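Local coordinates for protein ADP-ribosyltransferase (Staphylococcus aureus, PDB 1OJQ) that transfers a single ADP-ribose unit from NAD+ to a protein substrate, as a C3-type exoenzyme probably modifying Rho-family GTPases, at residues Thr13-Ser18 with Asp79-Tyr84; Arg100-Met105 with Val119-Asn124. All coordinates share one frame; numbering follows the deposited sequence.

Contact 1. Residues Thr13-Ser18 with Asp79-Tyr84; sequences TKWGNS and DSVYVY
Trp-15 meets a carboxylate at the edge of its indole, on the pyrrole part, and a valine that comes obliquely from one face onto the outer end of the benzene ring. NE1 of Trp-15 donates to OD1 of Asp-79 over 2.8 Å, with an N-H...O angle of 165°. The acceptor uses its anti lone pair, the one turned away from OD2, and lies only 4° out of the indole plane, which makes this an edge-on contact. The carboxylate itself is twisted 32° from the ring. With CG anti to the backbone N, the indole projects from the helix toward residues 79-81. Val-81 CG1 is 3.6 Å from Trp-15 CH2, and Val-81 CG2 sits over the same face, displaced toward the rim. The bond fixes where the pyrrole edge lies, while the valine covers part of one face. Phe-6, Pro-78 and Leu-141 also pack on the indole. Through it helix 9-23 is fastened to strand 81-87, an outermost strand of the mixed sheet, and to the loop that leads into it. This strand pairs with strand 152-158 through Val-81 and Leu-158, while Ser-80 and Tyr-82 make backbone hydrogen bonds with Lys-4.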
ATOM      1  N   THR A  13      15.711  -6.364   1.849  1.00  7.66           N
ATOM      2  CA  THR A  13      16.032  -7.044   0.596  1.00  8.07           C
ATOM      3  C   THR A  13      16.181  -8.539   0.805  1.00 10.59           C
ATOM      4  O   THR A  13      15.703  -9.366   0.020  1.00  9.15           O
ATOM      5  CB  THR A  13      17.329  -6.480  -0.027  1.00 11.03           C
ATOM      6  OG1 THR A  13      17.052  -5.186  -0.594  1.00 11.32           O
ATOM      7  CG2 THR A  13      17.814  -7.371  -1.160  1.00 13.10           C
ATOM      8  N   LYS A  14      16.861  -8.935   1.880  1.00  9.61           N
ATOM      9  CA  LYS A  14      17.061 -10.368   2.138  1.00 11.22           C
ATOM     10  C   LYS A  14      15.729 -11.077   2.303  1.00 11.00           C
ATOM     11  O   LYS A  14      15.412 -12.134   1.744  1.00  9.12           O
ATOM     12  CB  LYS A  14      17.940 -10.496   3.391  1.00 11.06           C
ATOM     13  CG  LYS A  14      18.287 -11.934   3.756  1.00 15.82           C
ATOM     14  CD  LYS A  14      19.208 -11.929   4.972  1.00 16.65           C
ATOM     15  CE  LYS A  14      19.210 -13.297   5.646  1.00 26.97           C
ATOM     16  NZ  LYS A  14      19.626 -13.133   7.075  1.00 60.66           N
ATOM     17  N   TRP A  15      14.872 -10.467   3.131  1.00  8.90           N
ATOM     18  CA  TRP A  15      13.541 -11.027   3.397  1.00  9.14           C
ATOM     19  C   TRP A  15      12.721 -11.036   2.117  1.00  8.10           C
ATOM     20  O   TRP A  15      12.159 -12.065   1.750  1.00  9.42           O
ATOM     21  CB  TRP A  15      12.814 -10.246   4.487  1.00 10.96           C
ATOM     22  CG  TRP A  15      11.507 -10.791   4.978  1.00  7.20           C
ATOM     23  CD1 TRP A  15      11.319 -11.700   5.981  1.00  9.26           C
ATOM     24  CD2 TRP A  15      10.192 -10.470   4.501  1.00  6.60           C
ATOM     25  NE1 TRP A  15       9.982 -11.971   6.163  1.00  8.45           N
ATOM     26  CE2 TRP A  15       9.272 -11.219   5.257  1.00  8.99           C
ATOM     27  CE3 TRP A  15       9.717  -9.616   3.501  1.00 12.29           C
ATOM     28  CZ2 TRP A  15       7.898 -11.135   5.043  1.00 14.45           C
ATOM     29  CZ3 TRP A  15       8.363  -9.520   3.271  1.00 10.34           C
ATOM     30  CH2 TRP A  15       7.485 -10.284   4.052  1.00 13.76           C
ATOM     31  N   GLY A  16      12.669  -9.884   1.446  1.00  8.07           N
ATOM     32  CA  GLY A  16      11.931  -9.822   0.197  1.00  8.95           C
ATOM     33  C   GLY A  16      12.384 -10.827  -0.843  1.00  8.69           C
ATOM     34  O   GLY A  16      11.503 -11.418  -1.496  1.00 10.64           O
ATOM     35  N   ASN A  17      13.680 -11.019  -1.045  1.00  7.39           N
ATOM     36  CA  ASN A  17      14.174 -11.984  -2.030  1.00  5.89           C
ATOM     37  C   ASN A  17      13.675 -13.395  -1.741  1.00  7.35           C
ATOM     38  O   ASN A  17      13.594 -14.239  -2.646  1.00 11.23           O
ATOM     39  CB  ASN A  17      15.705 -11.967  -2.027  1.00  9.90           C
ATOM     40  CG  ASN A  17      16.286 -10.798  -2.792  1.00 15.47           C
ATOM     41  OD1 ASN A  17      17.458 -10.440  -2.652  1.00 14.77           O
ATOM     42  ND2 ASN A  17      15.452 -10.182  -3.622  1.00  9.22           N
ATOM     43  N   SER A  18      13.352 -13.662  -0.473  1.00  9.67           N
ATOM     44  CA  SER A  18      12.849 -15.011  -0.151  1.00 11.57           C
ATOM     45  C   SER A  18      11.454 -15.172  -0.737  1.00 12.18           C
ATOM     46  O   SER A  18      11.078 -16.270  -1.151  1.00 13.05           O
ATOM     47  CB  SER A  18      12.883 -15.309   1.351  1.00 10.69           C
ATOM     48  OG  SER A  18      11.817 -14.658   2.041  1.00 10.96           O
ATOM     49  N   ASP A  79       6.216 -14.402   6.982  1.00 11.72           N
ATOM     50  CA  ASP A  79       5.997 -13.908   8.342  1.00  8.09           C
ATOM     51  C   ASP A  79       4.886 -12.850   8.319  1.00  8.40           C
ATOM     52  O   ASP A  79       4.689 -12.227   7.281  1.00 10.08           O
ATOM     53  CB  ASP A  79       7.219 -13.241   8.961  1.00  7.94           C
ATOM     54  CG  ASP A  79       8.473 -14.098   8.941  1.00 15.26           C
ATOM     55  OD1 ASP A  79       9.329 -13.952   8.046  1.00 11.65           O
ATOM     56  OD2 ASP A  79       8.586 -14.948   9.849  1.00 12.88           O
ATOM     57  N   SER A  80       4.237 -12.641   9.458  1.00  7.82           N
ATOM     58  CA  SER A  80       3.433 -11.423   9.600  1.00 10.50           C
ATOM     59  C   SER A  80       4.389 -10.252   9.417  1.00 10.25           C
ATOM     60  O   SER A  80       5.532 -10.323   9.897  1.00  8.88           O
ATOM     61  CB  SER A  80       2.752 -11.432  10.958  1.00 13.67           C
ATOM     62  OG  SER A  80       2.269 -10.157  11.331  1.00 24.43           O
ATOM     63  N   VAL A  81       4.005  -9.181   8.724  1.00  5.30           N
ATOM     64  CA  VAL A  81       4.979  -8.103   8.498  1.00  5.51           C
ATOM     65  C   VAL A  81       4.278  -6.760   8.334  1.00  9.35           C
ATOM     66  O   VAL A  81       3.143  -6.773   7.839  1.00  9.64           O
ATOM     67  CB  VAL A  81       5.819  -8.390   7.227  1.00 11.24           C
ATOM     68  CG1 VAL A  81       4.920  -8.588   6.008  1.00  6.91           C
ATOM     69  CG2 VAL A  81       6.836  -7.292   6.944  1.00  8.43           C
ATOM     70  N   TYR A  82       4.912  -5.651   8.725  1.00  5.75           N
ATOM     71  CA  TYR A  82       4.345  -4.347   8.377  1.00  4.60           C
ATOM     72  C   TYR A  82       4.865  -3.849   7.029  1.00  7.12           C
ATOM     73  O   TYR A  82       6.055  -3.945   6.743  1.00  9.05           O
ATOM     74  CB  TYR A  82       4.695  -3.257   9.400  1.00 10.43           C
ATOM     75  CG  TYR A  82       3.794  -3.298  10.622  1.00 10.34           C
ATOM     76  CD1 TYR A  82       4.235  -3.867  11.804  1.00  5.01           C
ATOM     77  CD2 TYR A  82       2.511  -2.762  10.551  1.00 11.21           C
ATOM     78  CE1 TYR A  82       3.398  -3.899  12.908  1.00  9.82           C
ATOM     79  CE2 TYR A  82       1.666  -2.788  11.648  1.00  5.20           C
ATOM     80  CZ  TYR A  82       2.135  -3.361  12.813  1.00  7.93           C
ATOM     81  OH  TYR A  82       1.303  -3.390  13.908  1.00  9.77           O
ATOM     82  N   VAL A  83       3.970  -3.294   6.224  1.00  6.96           N
ATOM     83  CA  VAL A  83       4.409  -2.561   5.029  1.00  6.23           C
ATOM     84  C   VAL A  83       3.815  -1.154   5.133  1.00  7.51           C
ATOM     85  O   VAL A  83       2.872  -0.955   5.916  1.00  8.59           O
ATOM     86  CB  VAL A  83       3.983  -3.228   3.720  1.00  5.40           C
ATOM     87  CG1 VAL A  83       4.722  -4.564   3.609  1.00  8.70           C
ATOM     88  CG2 VAL A  83       2.487  -3.457   3.607  1.00  7.86           C
ATOM     89  N   TYR A  84       4.349  -0.234   4.339  1.00  6.31           N
ATOM     90  CA  TYR A  84       3.994   1.167   4.446  1.00  7.87           C
ATOM     91  C   TYR A  84       3.579   1.770   3.117  1.00 14.04           C
ATOM     92  O   TYR A  84       4.023   1.353   2.048  1.00  8.39           O
ATOM     93  CB  TYR A  84       5.217   1.931   4.974  1.00  9.52           C
ATOM     94  CG  TYR A  84       5.592   1.458   6.365  1.00 12.18           C
ATOM     95  CD1 TYR A  84       6.432   0.374   6.590  1.00 11.65           C
ATOM     96  CD2 TYR A  84       5.082   2.133   7.465  1.00 15.17           C
ATOM     97  CE1 TYR A  84       6.747  -0.019   7.887  1.00  9.89           C
ATOM     98  CE2 TYR A  84       5.387   1.750   8.753  1.00  9.20           C
ATOM     99  CZ  TYR A  84       6.228   0.673   8.954  1.00 15.63           C
ATOM    100  OH  TYR A  84       6.499   0.308  10.250  1.00 11.51           O
TER

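Contact 2. Residues Arg100-Met105 with Val119-Asn124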
ATOM      1  N   ARG A 100     -14.106  19.251   3.992  1.00  4.26           N
ATOM      2  CA  ARG A 100     -13.114  20.012   3.231  1.00  5.11           C
ATOM      3  C   ARG A 100     -12.421  21.061   4.086  1.00  5.19           C
ATOM      4  O   ARG A 100     -11.225  21.310   3.937  1.00  7.58           O
ATOM      5  CB  ARG A 100     -13.792  20.713   2.046  1.00  3.94           C
ATOM      6  CG  ARG A 100     -12.891  21.720   1.335  1.00  8.48           C
ATOM      7  CD  ARG A 100     -11.796  20.981   0.560  1.00 11.56           C
ATOM      8  NE  ARG A 100     -10.887  21.919  -0.100  1.00 14.12           N
ATOM      9  CZ  ARG A 100      -9.733  22.353   0.408  1.00 22.50           C
ATOM     10  NH1 ARG A 100      -9.277  21.975   1.599  1.00 17.79           N
ATOM     11  NH2 ARG A 100      -8.977  23.206  -0.284  1.00 21.66           N
ATOM     12  N   GLU A 101     -13.172  21.708   4.990  1.00  7.19           N
ATOM     13  CA  GLU A 101     -12.517  22.719   5.833  1.00  4.68           C
ATOM     14  C   GLU A 101     -11.597  22.063   6.850  1.00  6.21           C
ATOM     15  O   GLU A 101     -10.554  22.642   7.162  1.00  8.50           O
ATOM     16  CB  GLU A 101     -13.532  23.616   6.546  1.00  5.99           C
ATOM     17  CG  GLU A 101     -12.878  24.857   7.142  1.00  3.03           C
ATOM     18  CD  GLU A 101     -12.395  25.830   6.076  1.00  8.30           C
ATOM     19  OE1 GLU A 101     -11.811  26.866   6.468  1.00  9.99           O
ATOM     20  OE2 GLU A 101     -12.576  25.611   4.861  1.00  9.22           O
ATOM     21  N   ASP A 102     -11.964  20.884   7.370  1.00  6.13           N
ATOM     22  CA  ASP A 102     -11.044  20.145   8.227  1.00  7.38           C
ATOM     23  C   ASP A 102      -9.717  19.927   7.492  1.00  8.09           C
ATOM     24  O   ASP A 102      -8.641  20.151   8.050  1.00  9.96           O
ATOM     25  CB  ASP A 102     -11.589  18.796   8.681  1.00  3.54           C
ATOM     26  CG  ASP A 102     -12.781  18.917   9.611  1.00 10.10           C
ATOM     27  OD1 ASP A 102     -12.884  19.942  10.323  1.00 11.49           O
ATOM     28  OD2 ASP A 102     -13.607  17.974   9.615  1.00 11.08           O
ATOM     29  N   LEU A 103      -9.836  19.502   6.234  1.00  6.22           N
ATOM     30  CA  LEU A 103      -8.635  19.248   5.440  1.00  7.70           C
ATOM     31  C   LEU A 103      -7.844  20.525   5.205  1.00  4.17           C
ATOM     32  O   LEU A 103      -6.607  20.528   5.246  1.00  6.89           O
ATOM     33  CB  LEU A 103      -9.034  18.657   4.088  1.00  9.34           C
ATOM     34  CG  LEU A 103      -7.906  18.042   3.263  1.00 17.52           C
ATOM     35  CD1 LEU A 103      -7.157  16.999   4.081  1.00 27.02           C
ATOM     36  CD2 LEU A 103      -8.467  17.425   1.986  1.00 13.24           C
ATOM     37  N   HIS A 104      -8.611  21.590   4.920  1.00  7.44           N
ATOM     38  CA  HIS A 104      -7.955  22.878   4.689  1.00 10.87           C
ATOM     39  C   HIS A 104      -7.163  23.307   5.919  1.00 11.30           C
ATOM     40  O   HIS A 104      -6.013  23.739   5.819  1.00 12.08           O
ATOM     41  CB  HIS A 104      -8.988  23.949   4.331  1.00  5.50           C
ATOM     42  CG  HIS A 104      -8.403  25.334   4.285  1.00  8.10           C
ATOM     43  ND1 HIS A 104      -7.524  25.737   3.300  1.00 13.48           N
ATOM     44  CD2 HIS A 104      -8.599  26.401   5.094  1.00 11.58           C
ATOM     45  CE1 HIS A 104      -7.201  27.009   3.524  1.00 16.61           C
ATOM     46  NE2 HIS A 104      -7.836  27.437   4.609  1.00 13.51           N
ATOM     47  N   MET A 105      -7.802  23.171   7.083  1.00  5.88           N
ATOM     48  CA  MET A 105      -7.118  23.538   8.331  1.00 10.49           C
ATOM     49  C   MET A 105      -5.977  22.572   8.649  1.00  9.04           C
ATOM     50  O   MET A 105      -4.955  22.991   9.192  1.00 11.59           O
ATOM     51  CB  MET A 105      -8.098  23.588   9.499  1.00  6.46           C
ATOM     52  CG  MET A 105      -9.161  24.677   9.314  1.00  8.80           C
ATOM     53  SD  MET A 105     -10.254  24.784  10.743  1.00 14.66           S
ATOM     54  CE  MET A 105     -11.217  23.278  10.600  1.00 10.98           C
ATOM     55  N   VAL A 119      -6.111  15.686  14.193  1.00  8.39           N
ATOM     56  CA  VAL A 119      -5.669  14.283  14.047  1.00  8.87           C
ATOM     57  C   VAL A 119      -6.509  13.410  14.972  1.00  8.03           C
ATOM     58  O   VAL A 119      -6.834  12.272  14.645  1.00  6.96           O
ATOM     59  CB  VAL A 119      -4.174  14.105  14.342  1.00  8.74           C
ATOM     60  CG1 VAL A 119      -3.741  12.649  14.228  1.00 14.02           C
ATOM     61  CG2 VAL A 119      -3.370  14.978  13.396  1.00  7.00           C
ATOM     62  N   SER A 120      -6.862  13.980  16.128  1.00  8.05           N
ATOM     63  CA  SER A 120      -7.771  13.269  17.023  1.00  9.98           C
ATOM     64  C   SER A 120      -9.109  13.031  16.357  1.00 11.46           C
ATOM     65  O   SER A 120      -9.728  11.965  16.476  1.00 11.64           O
ATOM     66  CB  SER A 120      -7.937  14.049  18.329  0.50  8.34           C
ATOM     67  OG  SER A 120      -6.798  13.793  19.138  0.50  8.67           O
ATOM     68  N   LYS A 121      -9.592  14.032  15.619  1.00 10.45           N
ATOM     69  CA  LYS A 121     -10.841  13.844  14.875  1.00 10.34           C
ATOM     70  C   LYS A 121     -10.716  12.705  13.875  1.00 12.07           C
ATOM     71  O   LYS A 121     -11.596  11.848  13.699  1.00 13.10           O
ATOM     72  CB  LYS A 121     -11.210  15.154  14.150  1.00  8.24           C
ATOM     73  CG  LYS A 121     -12.546  15.092  13.432  1.00  9.89           C
ATOM     74  CD  LYS A 121     -13.049  16.457  12.979  1.00  9.70           C
ATOM     75  CE  LYS A 121     -14.489  16.353  12.497  1.00  9.48           C
ATOM     76  NZ  LYS A 121     -14.999  17.642  11.962  1.00  8.72           N
ATOM     77  N   LEU A 122      -9.583  12.679  13.165  1.00  6.57           N
ATOM     78  CA  LEU A 122      -9.343  11.637  12.165  1.00  9.66           C
ATOM     79  C   LEU A 122      -9.409  10.255  12.817  1.00 11.20           C
ATOM     80  O   LEU A 122     -10.032   9.326  12.302  1.00 11.88           O
ATOM     81  CB  LEU A 122      -7.989  11.827  11.486  1.00  9.08           C
ATOM     82  CG  LEU A 122      -7.903  12.719  10.248  1.00 13.52           C
ATOM     83  CD1 LEU A 122      -6.442  12.828   9.816  1.00  6.95           C
ATOM     84  CD2 LEU A 122      -8.752  12.204   9.090  1.00 15.83           C
ATOM     85  N   ASN A 123      -8.755  10.109  13.962  1.00  8.98           N
ATOM     86  CA  ASN A 123      -8.783   8.840  14.678  1.00  4.07           C
ATOM     87  C   ASN A 123     -10.209   8.447  15.016  1.00 10.11           C
ATOM     88  O   ASN A 123     -10.705   7.337  14.912  1.00  9.03           O
ATOM     89  CB  ASN A 123      -7.958   8.953  15.966  1.00  4.95           C
ATOM     90  CG  ASN A 123      -8.032   7.646  16.740  1.00 12.13           C
ATOM     91  OD1 ASN A 123      -7.294   6.720  16.377  1.00 12.74           O
ATOM     92  ND2 ASN A 123      -8.885   7.542  17.743  1.00 11.29           N
ATOM     93  N   ASN A 124     -10.953   9.465  15.475  1.00 10.66           N
ATOM     94  CA  ASN A 124     -12.340   9.200  15.848  1.00 15.14           C
ATOM     95  C   ASN A 124     -13.155   8.782  14.630  1.00 11.85           C
ATOM     96  O   ASN A 124     -14.040   7.930  14.754  1.00 13.47           O
ATOM     97  CB  ASN A 124     -12.971  10.424  16.527  1.00 16.31           C
ATOM     98  CG  ASN A 124     -14.476  10.224  16.650  1.00 25.40           C
ATOM     99  OD1 ASN A 124     -15.235  10.615  15.766  1.00 28.20           O
ATOM    100  ND2 ASN A 124     -14.860   9.593  17.752  1.00 24.22           N
TER
HETATM  101  O   HOH W   1     -13.410  20.120  12.972  1.00 22.61           O
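Asp-102 and Lys-121 make the direct contact between these two helical segments, a salt bridge in which NZ of Lys-121 lies 2.7 Å from OD2 of Asp-102. The ammonium group comes to the syn side of that oxygen, 24° out of the carboxylate plane, and is lopsided in its approach: OD1 of Asp-102 is 3.5 Å from the same NZ. Every torsion of the Lys-121 side chain is near 180°, and this fully extended chain carries NZ across to a helix whose nearest CA, that of Asp-102, is 9.2 Å from the CA of Lys-121. The two side chains meet at about a right angle, and CE of Lys-121 follows the nitrogen in to 3.4 Å from Asp-102 OD2.

The tight part is centred on OD2 of the buried Asp-102, which also accepts from the backbone N of Thr-99 and so is gripped by two donors; Leu-118 packs beside this aspartate. The hydrated side lies toward the partly exposed Lys-121, where a water bridges the two groups: it donates to Asp-102 OD1 at 2.7 Å and accepts from Lys-121 NZ at 3.1 Å, closing a small ring round the ion pair. The segments touch through this one pair of side chains, burying 79 Å² in all. Apolar packing lies on another side, where Leu-103 and Leu-122 both rest on Phe-98.

The bond from Thr-99 N to the aspartate three residues on supplies one half of the capping-box pattern at the start of helix 100-106. The whole is a pair of consecutive helices, 100-106 and 116-126, linked by a salt bridge, in which helix 116-126 is seated on strand 187-196 of the ADP-ribosyltransferase fold.

Overall arrangement
The two contacts lie on opposite sides of the chain's centre, with their own centres 32 Å apart and their nearest atoms about 13 Å apart. They come in series: contact 1 closes with strand 81-87, and the next element, helix 100-106, opens contact 2. Contact 1 joins helix 9-23 to the outermost strand 81-87 of the five-stranded mixed sheet; contact 2 joins two helices, one of which, 116-126, also packs on strand 187-196 of that sheet. The connecting run carries the NAD+-binding residues Arg-85, Leu-86, Asn-88 and Asp-90. In contact 1, Val-81 is about 10 Å from Gln-140 between side chains, without touching it, whereas contact 2 is a helix-helix salt bridge away from the annotated sites.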